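Long-range contacts in alpha-L-rhamnosidase (Streptomyces avermitilis, PDB 3W5M), which hydrolyses terminal non-reducing alpha-L-rhamnose residues from alpha-L-rhamnosides, including citrus flavonoids and the arabinogalactan-protein gum arabic: residues 750-755 against 809-814; 835-840 against 859-864; 739-744 against 755-760; 844-849 against 876-881. All coordinates share one frame; numbering follows the deposited sequence.

Interaction 1. Residues 750-755 against 809-814; sequences VSDETP and GDTQSA
Thr811 is the N-cap of helix 812-820 in the (alpha/alpha)6-barrel, and its whole side chain is taken up by residues 752-754 of the loop that leads into helix 756-777. Its CB lies against two oxygens, Thr754 OG1 and Asp752 OD1. The methyl branch, Thr811 CG2, slips alongside the Asp752 carboxylate, 3.3 Å from Asp752 OD1, and reaches on to the carbonyl of Glu753. The other branch ends in OG1, placed between the backbone N and the carbonyl carbon (chi1 59°), where it can do two jobs. Thr811 OG1 accepts the capping bond from Ala814 N at 3.0 Å. Thr811 OG1 also shares a short 2.6 Å hydrogen bond with Thr754 OG1. Threonine suits the place because one branch is polar enough to cap while the other fills the space beside the loop.

Asp752 supplies a second acceptor at the same helix start. Gln812 N donates to Asp752 OD2 over 3.1 Å, almost straight at 171°, on the syn side of the carboxylate but tilted out of its plane; Ser848 OG also meets this oxygen. A negative carboxylate here would probably be favoured by the helix dipole. At the far end, Pro755 CD rests 3.7 Å from Gly809 CA, where a side chain would collide. A water accepts from Ser813 N at 3.0 Å and lies within hydrogen-bonding distance of Asp752 OD2.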
loop_
_atom_site.group_PDB
_atom_site.type_symbol
_atom_site.label_atom_id
_atom_site.label_comp_id
_atom_site.label_asym_id
_atom_site.label_seq_id
_atom_site.Cartn_x
_atom_site.Cartn_y
_atom_site.Cartn_z
ATOM N N VAL A 750 10.400 22.282 -10.030
ATOM C CA VAL A 750 9.951 23.063 -11.202
ATOM C C VAL A 750 11.121 23.878 -11.763
ATOM O O VAL A 750 11.290 25.046 -11.402
ATOM C CB VAL A 750 8.796 24.040 -10.857
ATOM C CG1 VAL A 750 8.094 24.516 -12.134
ATOM C CG2 VAL A 750 7.786 23.402 -9.915
ATOM N N SER A 751 11.896 23.239 -12.643
ATOM C CA SER A 751 13.075 23.842 -13.283
ATOM C C SER A 751 13.929 24.676 -12.319
ATOM O O SER A 751 14.198 25.863 -12.554
ATOM C CB SER A 751 12.681 24.663 -14.519
ATOM O OG SER A 751 13.841 25.119 -15.199
ATOM N N ASP A 752 14.350 24.041 -11.228
ATOM C CA ASP A 752 15.154 24.688 -10.193
ATOM C C ASP A 752 15.909 23.535 -9.540
ATOM O O ASP A 752 15.578 23.128 -8.422
ATOM C CB ASP A 752 14.228 25.400 -9.193
ATOM C CG ASP A 752 14.925 26.507 -8.380
ATOM O OD1 ASP A 752 15.971 27.030 -8.818
ATOM O OD2 ASP A 752 14.391 26.882 -7.300
ATOM N N GLU A 753 16.892 22.995 -10.263
ATOM C CA GLU A 753 17.594 21.773 -9.872
ATOM C C GLU A 753 18.743 21.979 -8.870
ATOM O O GLU A 753 19.793 22.514 -9.215
ATOM C CB GLU A 753 18.104 21.033 -11.115
ATOM C CG GLU A 753 18.880 19.745 -10.829
ATOM C CD GLU A 753 17.985 18.519 -10.619
ATOM O OE1 GLU A 753 16.773 18.578 -10.953
ATOM O OE2 GLU A 753 18.497 17.487 -10.118
ATOM N N THR A 754 18.540 21.531 -7.634
ATOM C CA THR A 754 19.584 21.582 -6.606
ATOM C C THR A 754 20.656 20.537 -6.863
ATOM O O THR A 754 20.339 19.356 -7.097
ATOM C CB THR A 754 19.003 21.349 -5.191
ATOM O OG1 THR A 754 17.877 22.207 -4.986
ATOM C CG2 THR A 754 20.067 21.605 -4.085
ATOM N N PRO A 755 21.947 20.951 -6.807
ATOM C CA PRO A 755 23.082 20.037 -6.901
ATOM C C PRO A 755 22.958 18.877 -5.911
ATOM O O PRO A 755 22.705 19.088 -4.726
ATOM C CB PRO A 755 24.287 20.914 -6.548
ATOM C CG PRO A 755 23.859 22.291 -6.917
ATOM C CD PRO A 755 22.376 22.360 -6.665
ATOM N N GLY A 809 23.950 26.392 -5.761
ATOM C CA GLY A 809 22.854 25.985 -6.597
ATOM C C GLY A 809 21.824 27.075 -6.575
ATOM O O GLY A 809 21.036 27.197 -7.512
ATOM N N ASP A 810 21.824 27.850 -5.488
ATOM C CA ASP A 810 20.969 29.014 -5.356
ATOM C C ASP A 810 19.515 28.678 -5.724
ATOM O O ASP A 810 18.813 29.483 -6.341
ATOM C CB ASP A 810 21.542 30.183 -6.193
ATOM C CG ASP A 810 20.974 31.540 -5.797
ATOM O OD1 ASP A 810 20.751 31.781 -4.593
ATOM O OD2 ASP A 810 20.751 32.385 -6.699
ATOM N N THR A 811 19.066 27.488 -5.308
ATOM C CA THR A 811 17.696 27.052 -5.533
ATOM C C THR A 811 16.840 27.273 -4.296
ATOM O O THR A 811 17.369 27.402 -3.191
ATOM C CB THR A 811 17.632 25.561 -5.935
ATOM O OG1 THR A 811 18.211 24.750 -4.909
ATOM C CG2 THR A 811 18.377 25.314 -7.244
ATOM N N GLN A 812 15.520 27.312 -4.477
ATOM C CA GLN A 812 14.603 27.405 -3.345
ATOM C C GLN A 812 14.894 26.249 -2.360
ATOM O O GLN A 812 15.030 26.476 -1.148
ATOM C CB GLN A 812 13.138 27.395 -3.816
ATOM C CG GLN A 812 12.699 28.657 -4.546
ATOM C CD GLN A 812 11.198 28.726 -4.758
ATOM O OE1 GLN A 812 10.444 28.002 -4.121
ATOM N NE2 GLN A 812 10.759 29.600 -5.661
ATOM N N SER A 813 15.029 25.033 -2.892
ATOM C CA SER A 813 15.293 23.841 -2.072
ATOM C C SER A 813 16.633 23.860 -1.360
ATOM O O SER A 813 16.718 23.380 -0.234
ATOM C CB SER A 813 15.143 22.554 -2.886
ATOM O OG SER A 813 13.778 22.308 -3.069
ATOM N N ALA A 814 17.657 24.443 -1.997
ATOM C CA ALA A 814 18.973 24.635 -1.373
ATOM C C ALA A 814 18.886 25.422 -0.068
ATOM O O ALA A 814 19.565 25.081 0.903
ATOM C CB ALA A 814 19.958 25.307 -2.332
HETATM O O HOH W 1 14.053 24.225 -5.649
#

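Interaction 2. Residues 835-840 against 859-864; sequences RLVALI and PVLTDT
Leu861 enters the space between helices 829-842 and 854-863, successive helices of the (alpha/alpha)6-barrel, and meets Leu836, Val837 and Ile840 there. Over these short segments the axes approach to 11.5 Å and cross at -125°, so the helices run more against each other than along, and branched aliphatic side chains have to span the gap between them.

The close part is buried. With CG of Leu861 beside its backbone N (chi1 -74°), both methyls swing across to the other helix. Leu861 CD2 lies 3.9 Å from Leu836 CD2, while Leu861 CD1 faces Ile840 CD1 tip to tip at 4.0 Å. Leu836 CD2 also touches Val860 CG1 at 4.0 Å. Leucine and isoleucine suit these places because their reach and bare methyl ends close a wide gap without any polar group to satisfy. Leu873 of helix 867-875 touches both Ile840 and Leu861 and extends this apolar layer.

Toward partly exposed Val837 the packing slackens. Val837 CG2 comes no closer than 4.2 Å to Leu861 CD2, and its shorter side chain also meets His866 of the following loop. Within 859-864, Val860 O is met by Thr864 N and Thr864 OG1 from opposite faces of its plane. The hydroxyl bond, Thr864 OG1 to Val860 O, measures 2.8 Å.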
loop_
_atom_site.group_PDB
_atom_site.type_symbol
_atom_site.label_atom_id
_atom_site.label_comp_id
_atom_site.label_asym_id
_atom_site.label_seq_id
_atom_site.Cartn_x
_atom_site.Cartn_y
_atom_site.Cartn_z
ATOM N N ARG A 835 17.158 35.499 0.913
ATOM C CA ARG A 835 17.430 34.991 -0.426
ATOM C C ARG A 835 16.345 34.004 -0.915
ATOM O O ARG A 835 16.023 33.969 -2.100
ATOM C CB ARG A 835 18.815 34.336 -0.466
ATOM C CG ARG A 835 19.275 33.869 -1.837
ATOM C CD ARG A 835 19.117 34.971 -2.880
ATOM N NE ARG A 835 19.520 34.572 -4.227
ATOM C CZ ARG A 835 19.140 35.210 -5.337
ATOM N NH1 ARG A 835 18.346 36.268 -5.261
ATOM N NH2 ARG A 835 19.541 34.792 -6.524
ATOM N N LEU A 836 15.797 33.212 0.008
ATOM C CA LEU A 836 14.727 32.273 -0.308
ATOM C C LEU A 836 13.492 33.031 -0.730
ATOM O O LEU A 836 12.891 32.732 -1.776
ATOM C CB LEU A 836 14.401 31.399 0.914
ATOM C CG LEU A 836 13.212 30.439 0.797
ATOM C CD1 LEU A 836 13.402 29.409 -0.335
ATOM C CD2 LEU A 836 13.022 29.773 2.157
ATOM N N VAL A 837 13.130 34.014 0.085
ATOM C CA VAL A 837 11.992 34.873 -0.172
ATOM C C VAL A 837 12.170 35.609 -1.501
ATOM O O VAL A 837 11.195 35.813 -2.235
ATOM C CB VAL A 837 11.778 35.869 0.978
ATOM C CG1 VAL A 837 10.670 36.855 0.653
ATOM C CG2 VAL A 837 11.424 35.114 2.257
ATOM N N ALA A 838 13.413 35.986 -1.796
ATOM C CA ALA A 838 13.736 36.708 -3.023
ATOM C C ALA A 838 13.477 35.824 -4.242
ATOM O O ALA A 838 12.931 36.298 -5.249
ATOM C CB ALA A 838 15.186 37.185 -3.000
ATOM N N LEU A 839 13.860 34.546 -4.138
ATOM C CA LEU A 839 13.653 33.567 -5.213
ATOM C C LEU A 839 12.172 33.265 -5.445
ATOM O O LEU A 839 11.751 33.091 -6.593
ATOM C CB LEU A 839 14.444 32.284 -4.973
ATOM C CG LEU A 839 15.973 32.328 -4.898
ATOM C CD1 LEU A 839 16.508 31.000 -4.421
ATOM C CD2 LEU A 839 16.605 32.663 -6.241
ATOM N N ILE A 840 11.399 33.216 -4.360
ATOM C CA ILE A 840 9.944 33.037 -4.425
ATOM C C ILE A 840 9.258 34.253 -5.083
ATOM O O ILE A 840 8.427 34.105 -5.993
ATOM C CB ILE A 840 9.349 32.750 -3.025
ATOM C CG1 ILE A 840 9.883 31.399 -2.496
ATOM C CG2 ILE A 840 7.820 32.782 -3.066
ATOM C CD1 ILE A 840 9.444 31.030 -1.083
ATOM N N PRO A 859 7.200 25.344 6.560
ATOM C CA PRO A 859 7.788 25.419 7.924
ATOM C C PRO A 859 9.027 26.358 8.049
ATOM O O PRO A 859 9.090 27.171 8.981
ATOM C CB PRO A 859 8.174 23.961 8.212
ATOM C CG PRO A 859 7.160 23.178 7.443
ATOM C CD PRO A 859 7.030 23.940 6.133
ATOM N N VAL A 860 9.974 26.253 7.123
ATOM C CA VAL A 860 11.151 27.147 7.099
ATOM C C VAL A 860 10.740 28.617 6.960
ATOM O O VAL A 860 11.252 29.488 7.684
ATOM C CB VAL A 860 12.140 26.725 6.011
ATOM C CG1 VAL A 860 13.074 27.857 5.623
ATOM C CG2 VAL A 860 12.933 25.512 6.467
ATOM N N LEU A 861 9.803 28.889 6.055
ATOM C CA LEU A 861 9.260 30.238 5.887
ATOM C C LEU A 861 8.682 30.778 7.207
ATOM O O LEU A 861 8.930 31.918 7.562
ATOM C CB LEU A 861 8.222 30.298 4.748
ATOM C CG LEU A 861 8.740 30.229 3.311
ATOM C CD1 LEU A 861 7.562 30.101 2.353
ATOM C CD2 LEU A 861 9.561 31.469 2.961
ATOM N N THR A 862 7.942 29.944 7.932
ATOM C CA THR A 862 7.366 30.345 9.204
ATOM C C THR A 862 8.442 30.508 10.278
ATOM O O THR A 862 8.360 31.435 11.095
ATOM C CB THR A 862 6.296 29.352 9.701
ATOM O OG1 THR A 862 5.050 29.612 9.040
ATOM C CG2 THR A 862 6.061 29.512 11.210
ATOM N N ASP A 863 9.439 29.629 10.268
ATOM C CA ASP A 863 10.494 29.657 11.291
ATOM C C ASP A 863 11.296 30.935 11.217
ATOM O O ASP A 863 11.785 31.422 12.226
ATOM C CB ASP A 863 11.489 28.520 11.110
ATOM C CG ASP A 863 10.963 27.182 11.570
ATOM O OD1 ASP A 863 9.941 27.108 12.300
ATOM O OD2 ASP A 863 11.605 26.181 11.186
ATOM N N THR A 864 11.462 31.447 10.003
ATOM C CA THR A 864 12.326 32.594 9.762
ATOM C C THR A 864 11.525 33.901 9.715
ATOM O O THR A 864 12.045 34.933 9.298
ATOM C CB THR A 864 13.138 32.402 8.462
ATOM O OG1 THR A 864 12.251 32.059 7.383
ATOM C CG2 THR A 864 14.171 31.298 8.621
#

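Interaction 3. Residues 739-744 against 755-760; sequences RPADGY and PKDVIA
Lys756, in the first turn of helix 756-777, gives the one direct hydrogen bond to the loop 739-744: its NZ donates to Gly743 O over 2.9 Å, nearly along the C=O axis (170°). The chain is extended beyond CG, which carries the ammonium past the helix to the carbonyl. Shortened to an alanine here, the residue would lose its amine, and Gly743 O would probably be left without its charged donor and the water at Tyr744 O without its tether.

Three waters add bridges. One molecule accepts from Lys756 NZ and donates to Tyr744 O; a second runs backbone to backbone, donating to both Asp742 O and Lys756 O; a third accepts from Arg739 NE at 2.7 Å, in the guanidinium plane, and donates to Ala760 O. The rest of that guanidinium is bound by His733 O and Gly691 O.

Apolar packing fills the space between. Arg739 CB sits only 3.4 Å from Ala760 CB, closeness that suits alanine, and Ala741 CB rests 3.8 Å from Asp757 CB, whose carboxylate turns to a salt bridge with Lys808. Ala741 is also the centre of an inverse gamma turn, while the positive phi of Gly743 favours a residue without a side chain. The arrangement is a loop folded back on the start of a barrel helix, ending beside the rhamnose site, where the Tyr744 ring meets that of Trp695.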
loop_
_atom_site.group_PDB
_atom_site.type_symbol
_atom_site.label_atom_id
_atom_site.label_comp_id
_atom_site.label_asym_id
_atom_site.label_seq_id
_atom_site.Cartn_x
_atom_site.Cartn_y
_atom_site.Cartn_z
ATOM N N ARG A 739 29.357 14.145 0.423
ATOM C CA ARG A 739 28.789 13.009 -0.295
ATOM C C ARG A 739 28.791 13.243 -1.810
ATOM O O ARG A 739 28.678 14.392 -2.255
ATOM C CB ARG A 739 27.371 12.727 0.232
ATOM C CG ARG A 739 27.401 12.174 1.659
ATOM C CD ARG A 739 27.367 10.651 1.645
ATOM N NE ARG A 739 26.092 10.160 1.094
ATOM C CZ ARG A 739 25.953 9.010 0.427
ATOM N NH1 ARG A 739 26.994 8.232 0.207
ATOM N NH2 ARG A 739 24.751 8.643 -0.027
ATOM N N PRO A 740 28.875 12.147 -2.601
ATOM C CA PRO A 740 28.826 12.223 -4.072
ATOM C C PRO A 740 27.551 12.889 -4.598
ATOM O O PRO A 740 26.517 12.852 -3.929
ATOM C CB PRO A 740 28.856 10.749 -4.506
ATOM C CG PRO A 740 29.410 9.990 -3.362
ATOM C CD PRO A 740 29.046 10.758 -2.120
ATOM N N ALA A 741 27.615 13.507 -5.780
ATOM C CA ALA A 741 26.432 14.094 -6.380
ATOM C C ALA A 741 25.622 13.015 -7.143
ATOM O O ALA A 741 25.422 13.094 -8.360
ATOM C CB ALA A 741 26.795 15.286 -7.281
ATOM N N ASP A 742 25.194 11.995 -6.407
ATOM C CA ASP A 742 24.388 10.908 -6.957
ATOM C C ASP A 742 23.000 10.969 -6.338
ATOM O O ASP A 742 22.791 11.679 -5.357
ATOM C CB ASP A 742 25.016 9.556 -6.611
ATOM C CG ASP A 742 26.403 9.377 -7.195
ATOM O OD1 ASP A 742 26.738 10.040 -8.210
ATOM O OD2 ASP A 742 27.164 8.552 -6.632
ATOM N N GLY A 743 22.060 10.204 -6.890
ATOM C CA GLY A 743 20.736 10.062 -6.282
ATOM C C GLY A 743 19.632 10.740 -7.059
ATOM O O GLY A 743 19.878 11.314 -8.125
ATOM N N TYR A 744 18.406 10.673 -6.536
ATOM C CA TYR A 744 17.277 11.312 -7.176
ATOM C C TYR A 744 17.253 12.838 -7.013
ATOM O O TYR A 744 16.702 13.534 -7.851
ATOM C CB TYR A 744 15.958 10.672 -6.710
ATOM C CG TYR A 744 15.931 9.182 -6.942
ATOM C CD1 TYR A 744 15.914 8.657 -8.244
ATOM C CD2 TYR A 744 15.918 8.291 -5.866
ATOM C CE1 TYR A 744 15.880 7.289 -8.459
ATOM C CE2 TYR A 744 15.895 6.924 -6.071
ATOM C CZ TYR A 744 15.874 6.426 -7.364
ATOM O OH TYR A 744 15.862 5.066 -7.552
ATOM N N PRO A 755 21.947 20.951 -6.807
ATOM C CA PRO A 755 23.082 20.037 -6.901
ATOM C C PRO A 755 22.958 18.877 -5.911
ATOM O O PRO A 755 22.705 19.088 -4.726
ATOM C CB PRO A 755 24.287 20.914 -6.548
ATOM C CG PRO A 755 23.859 22.291 -6.917
ATOM C CD PRO A 755 22.376 22.360 -6.665
ATOM N N LYS A 756 23.118 17.659 -6.415
ATOM C CA LYS A 756 22.880 16.455 -5.629
ATOM C C LYS A 756 23.886 16.246 -4.499
ATOM O O LYS A 756 23.563 15.586 -3.520
ATOM C CB LYS A 756 22.783 15.220 -6.547
ATOM C CG LYS A 756 21.601 15.289 -7.507
ATOM C CD LYS A 756 21.694 14.227 -8.585
ATOM C CE LYS A 756 20.409 14.184 -9.383
ATOM N NZ LYS A 756 20.485 13.065 -10.361
ATOM N N ASP A 757 25.102 16.806 -4.614
ATOM C CA ASP A 757 26.077 16.712 -3.509
ATOM C C ASP A 757 25.700 17.593 -2.303
ATOM O O ASP A 757 25.931 17.205 -1.170
ATOM C CB ASP A 757 27.529 16.977 -3.958
ATOM C CG ASP A 757 27.702 18.318 -4.677
ATOM O OD1 ASP A 757 26.772 18.777 -5.373
ATOM O OD2 ASP A 757 28.801 18.907 -4.562
ATOM N N VAL A 758 25.097 18.749 -2.550
ATOM C CA VAL A 758 24.521 19.585 -1.484
ATOM C C VAL A 758 23.414 18.789 -0.765
ATOM O O VAL A 758 23.376 18.711 0.466
ATOM C CB VAL A 758 23.942 20.902 -2.048
ATOM C CG1 VAL A 758 23.231 21.720 -0.974
ATOM C CG2 VAL A 758 25.042 21.737 -2.692
ATOM N N ILE A 759 22.536 18.190 -1.552
ATOM C CA ILE A 759 21.452 17.359 -1.009
ATOM C C ILE A 759 21.978 16.192 -0.192
ATOM O O ILE A 759 21.537 15.968 0.948
ATOM C CB ILE A 759 20.548 16.776 -2.112
ATOM C CG1 ILE A 759 19.797 17.866 -2.904
ATOM C CG2 ILE A 759 19.620 15.698 -1.533
ATOM C CD1 ILE A 759 18.986 18.854 -2.096
ATOM N N ALA A 760 22.899 15.433 -0.771
ATOM C CA ALA A 760 23.404 14.237 -0.139
ATOM C C ALA A 760 24.161 14.543 1.137
ATOM O O ALA A 760 24.008 13.841 2.134
ATOM C CB ALA A 760 24.274 13.444 -1.099
HETATM O O HOH W 2 23.714 11.143 1.894
HETATM O O HOH W 3 21.491 13.505 -3.779
HETATM O O HOH W 4 17.842 12.612 -10.655
#

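Interaction 4. Residues 844-849 against 876-881; sequences DWHLST and QRTFPS
A bend in Gln876 lays its amide flat on the ring of His846: CG leaves opposite the backbone N, the chain then turns at chi2 (60°), and the imidazole is swung out to meet it, with CG of His846 beside its own backbone N. The two planes are 2° apart, a parallel stack in which Gln876 NE2 lies 3.2 Å above the ring, offset toward its rim. That nitrogen does not bond to the ring. Gln876 NE2 donates instead to Trp845 O at 2.8 Å (160°), approaching from above the carbonyl plane. At the other end of the amide, Gln876 OE1 accepts from Thr878 N, so both halves are used and the amide is held in one orientation.

Without the amide, as with an alanine here, Trp845 O and Thr878 N would probably lose these bonds and one face of the imidazole its stacked neighbour.

Around the ring's edge, His846 NE2 and Thr878 OG1 share a hydrogen bond of 2.7 Å. Next to it, His846 CD2 lies 3.3 Å from Pro880 O, which is near the ring plane; the peptide bond before Pro880 is cis. A water bridges the loops, donating to Pro880 O at 2.6 Å and accepting from Leu847 N, and Pro880 CG packs 3.5 Å from Leu847 O.

With ND1 bonded to Lys843 O, the imidazole has a polar partner at each nitrogen. Histidine suits this buried place at a partly buried junction of two loops, where bonds at two edge positions and a flat neighbour are likely to fix its rotation.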
loop_
_atom_site.group_PDB
_atom_site.type_symbol
_atom_site.label_atom_id
_atom_site.label_comp_id
_atom_site.label_asym_id
_atom_site.label_seq_id
_atom_site.Cartn_x
_atom_site.Cartn_y
_atom_site.Cartn_z
ATOM N N ASP A 844 7.157 35.123 -9.211
ATOM C CA ASP A 844 5.794 35.665 -9.064
ATOM C C ASP A 844 5.011 34.974 -7.925
ATOM O O ASP A 844 3.811 34.661 -8.051
ATOM C CB ASP A 844 5.034 35.634 -10.407
ATOM C CG ASP A 844 3.716 36.401 -10.361
ATOM O OD1 ASP A 844 3.663 37.479 -9.721
ATOM O OD2 ASP A 844 2.729 35.919 -10.969
ATOM N N TRP A 845 5.719 34.769 -6.811
ATOM C CA TRP A 845 5.190 34.159 -5.597
ATOM C C TRP A 845 4.714 32.726 -5.860
ATOM O O TRP A 845 3.569 32.382 -5.565
ATOM C CB TRP A 845 4.074 35.017 -4.984
ATOM C CG TRP A 845 4.477 36.435 -4.712
ATOM C CD1 TRP A 845 4.097 37.544 -5.414
ATOM C CD2 TRP A 845 5.348 36.894 -3.667
ATOM N NE1 TRP A 845 4.669 38.672 -4.864
ATOM C CE2 TRP A 845 5.439 38.304 -3.789
ATOM C CE3 TRP A 845 6.058 36.256 -2.638
ATOM C CZ2 TRP A 845 6.213 39.088 -2.917
ATOM C CZ3 TRP A 845 6.831 37.034 -1.770
ATOM C CH2 TRP A 845 6.901 38.437 -1.919
ATOM N N HIS A 846 5.582 31.941 -6.477
ATOM C CA HIS A 846 5.345 30.503 -6.668
ATOM C C HIS A 846 6.528 29.725 -6.124
ATOM O O HIS A 846 7.674 30.161 -6.209
ATOM C CB HIS A 846 5.163 30.114 -8.151
ATOM C CG HIS A 846 3.920 30.660 -8.789
ATOM N ND1 HIS A 846 3.842 31.943 -9.287
ATOM C CD2 HIS A 846 2.716 30.089 -9.034
ATOM C CE1 HIS A 846 2.638 32.147 -9.790
ATOM N NE2 HIS A 846 1.934 31.036 -9.655
ATOM N N LEU A 847 6.242 28.551 -5.575
ATOM C CA LEU A 847 7.291 27.641 -5.171
ATOM C C LEU A 847 8.013 27.061 -6.387
ATOM O O LEU A 847 7.505 27.104 -7.499
ATOM C CB LEU A 847 6.698 26.508 -4.304
ATOM C CG LEU A 847 5.649 25.563 -4.906
ATOM C CD1 LEU A 847 6.300 24.493 -5.788
ATOM C CD2 LEU A 847 4.869 24.925 -3.773
ATOM N N SER A 848 9.186 26.493 -6.174
ATOM C CA SER A 848 9.867 25.788 -7.239
ATOM C C SER A 848 10.402 24.442 -6.758
ATOM O O SER A 848 11.111 23.736 -7.478
ATOM C CB SER A 848 11.013 26.639 -7.776
ATOM O OG SER A 848 12.057 26.621 -6.831
ATOM N N THR A 849 10.046 24.084 -5.536
ATOM C CA THR A 849 10.639 22.915 -4.875
ATOM C C THR A 849 10.070 21.582 -5.383
ATOM O O THR A 849 8.879 21.517 -5.711
ATOM C CB THR A 849 10.381 22.996 -3.355
ATOM O OG1 THR A 849 8.998 23.291 -3.117
ATOM C CG2 THR A 849 11.194 24.148 -2.764
ATOM N N GLN A 876 -2.119 30.375 -3.284
ATOM C CA GLN A 876 -1.812 30.517 -4.706
ATOM C C GLN A 876 -2.660 29.554 -5.553
ATOM O O GLN A 876 -2.768 28.367 -5.225
ATOM C CB GLN A 876 -0.324 30.254 -4.912
ATOM C CG GLN A 876 0.210 30.377 -6.329
ATOM C CD GLN A 876 0.015 31.762 -6.946
ATOM O OE1 GLN A 876 -1.063 32.078 -7.470
ATOM N NE2 GLN A 876 1.067 32.586 -6.913
ATOM N N ARG A 877 -3.272 30.062 -6.624
ATOM C CA ARG A 877 -4.141 29.230 -7.487
ATOM C C ARG A 877 -3.527 28.947 -8.867
ATOM O O ARG A 877 -3.935 28.017 -9.580
ATOM C CB ARG A 877 -5.526 29.857 -7.621
ATOM C CG ARG A 877 -6.375 29.781 -6.352
ATOM C CD ARG A 877 -7.710 30.489 -6.537
ATOM N NE ARG A 877 -8.432 29.967 -7.695
ATOM C CZ ARG A 877 -9.483 30.546 -8.261
ATOM N NH1 ARG A 877 -9.962 31.687 -7.779
ATOM N NH2 ARG A 877 -10.052 29.986 -9.321
ATOM N N THR A 878 -2.541 29.737 -9.264
ATOM C CA THR A 878 -1.956 29.554 -10.583
ATOM C C THR A 878 -0.779 28.607 -10.484
ATOM O O THR A 878 -0.248 28.405 -9.400
ATOM C CB THR A 878 -1.536 30.907 -11.221
ATOM O OG1 THR A 878 -0.640 31.578 -10.329
ATOM C CG2 THR A 878 -2.763 31.785 -11.462
ATOM N N PHE A 879 -0.375 28.017 -11.608
ATOM C CA PHE A 879 0.721 27.013 -11.630
ATOM C C PHE A 879 2.144 27.586 -11.409
ATOM O O PHE A 879 2.443 28.663 -11.923
ATOM C CB PHE A 879 0.692 26.228 -12.954
ATOM C CG PHE A 879 1.930 25.404 -13.201
ATOM C CD1 PHE A 879 3.038 25.953 -13.846
ATOM C CD2 PHE A 879 2.002 24.081 -12.771
ATOM C CE1 PHE A 879 4.199 25.206 -14.039
ATOM C CE2 PHE A 879 3.162 23.337 -12.959
ATOM C CZ PHE A 879 4.257 23.892 -13.596
ATOM N N PRO A 880 3.035 26.864 -10.661
ATOM C CA PRO A 880 2.811 25.664 -9.813
ATOM C C PRO A 880 2.314 26.016 -8.414
ATOM O O PRO A 880 2.706 27.051 -7.843
ATOM C CB PRO A 880 4.199 25.023 -9.743
ATOM C CG PRO A 880 5.141 26.171 -9.891
ATOM C CD PRO A 880 4.482 27.090 -10.878
ATOM N N SER A 881 1.434 25.178 -7.876
ATOM C CA SER A 881 0.817 25.427 -6.576
ATOM C C SER A 881 -0.010 24.205 -6.158
ATOM O O SER A 881 -0.126 23.254 -6.929
ATOM C CB SER A 881 -0.043 26.693 -6.595
ATOM O OG SER A 881 -1.192 26.570 -7.433
HETATM O O HOH W 5 3.145 28.188 -5.555
#

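How the interactions relate
All four contacts belong to the catalytic (alpha/alpha)6-barrel. Interaction 1 is the common neighbour: it shares Pro755 with interaction 3, joins interaction 2 through a salt bridge of 2.7 Å from Asp810 OD2 to Arg835 NH2, and meets interaction 4 where Gln812 OE1 lies 2.8 Å from Ser848 N, a probable hydrogen bond. Helix 829-842 ends between interactions 2 and 4 in a Schellman motif, Ile840 O lying 2.9 Å from Trp845 N. Interactions 2 and 3 do not touch, their centres about 22 Å apart. Interaction 3 reaches the rhamnose site, the Tyr744 side chain being about 3 Å from that of Trp695, whereas Phe879 of interaction 4 stays about 12 Å from the side chain of Glu895, the probable proton acceptor.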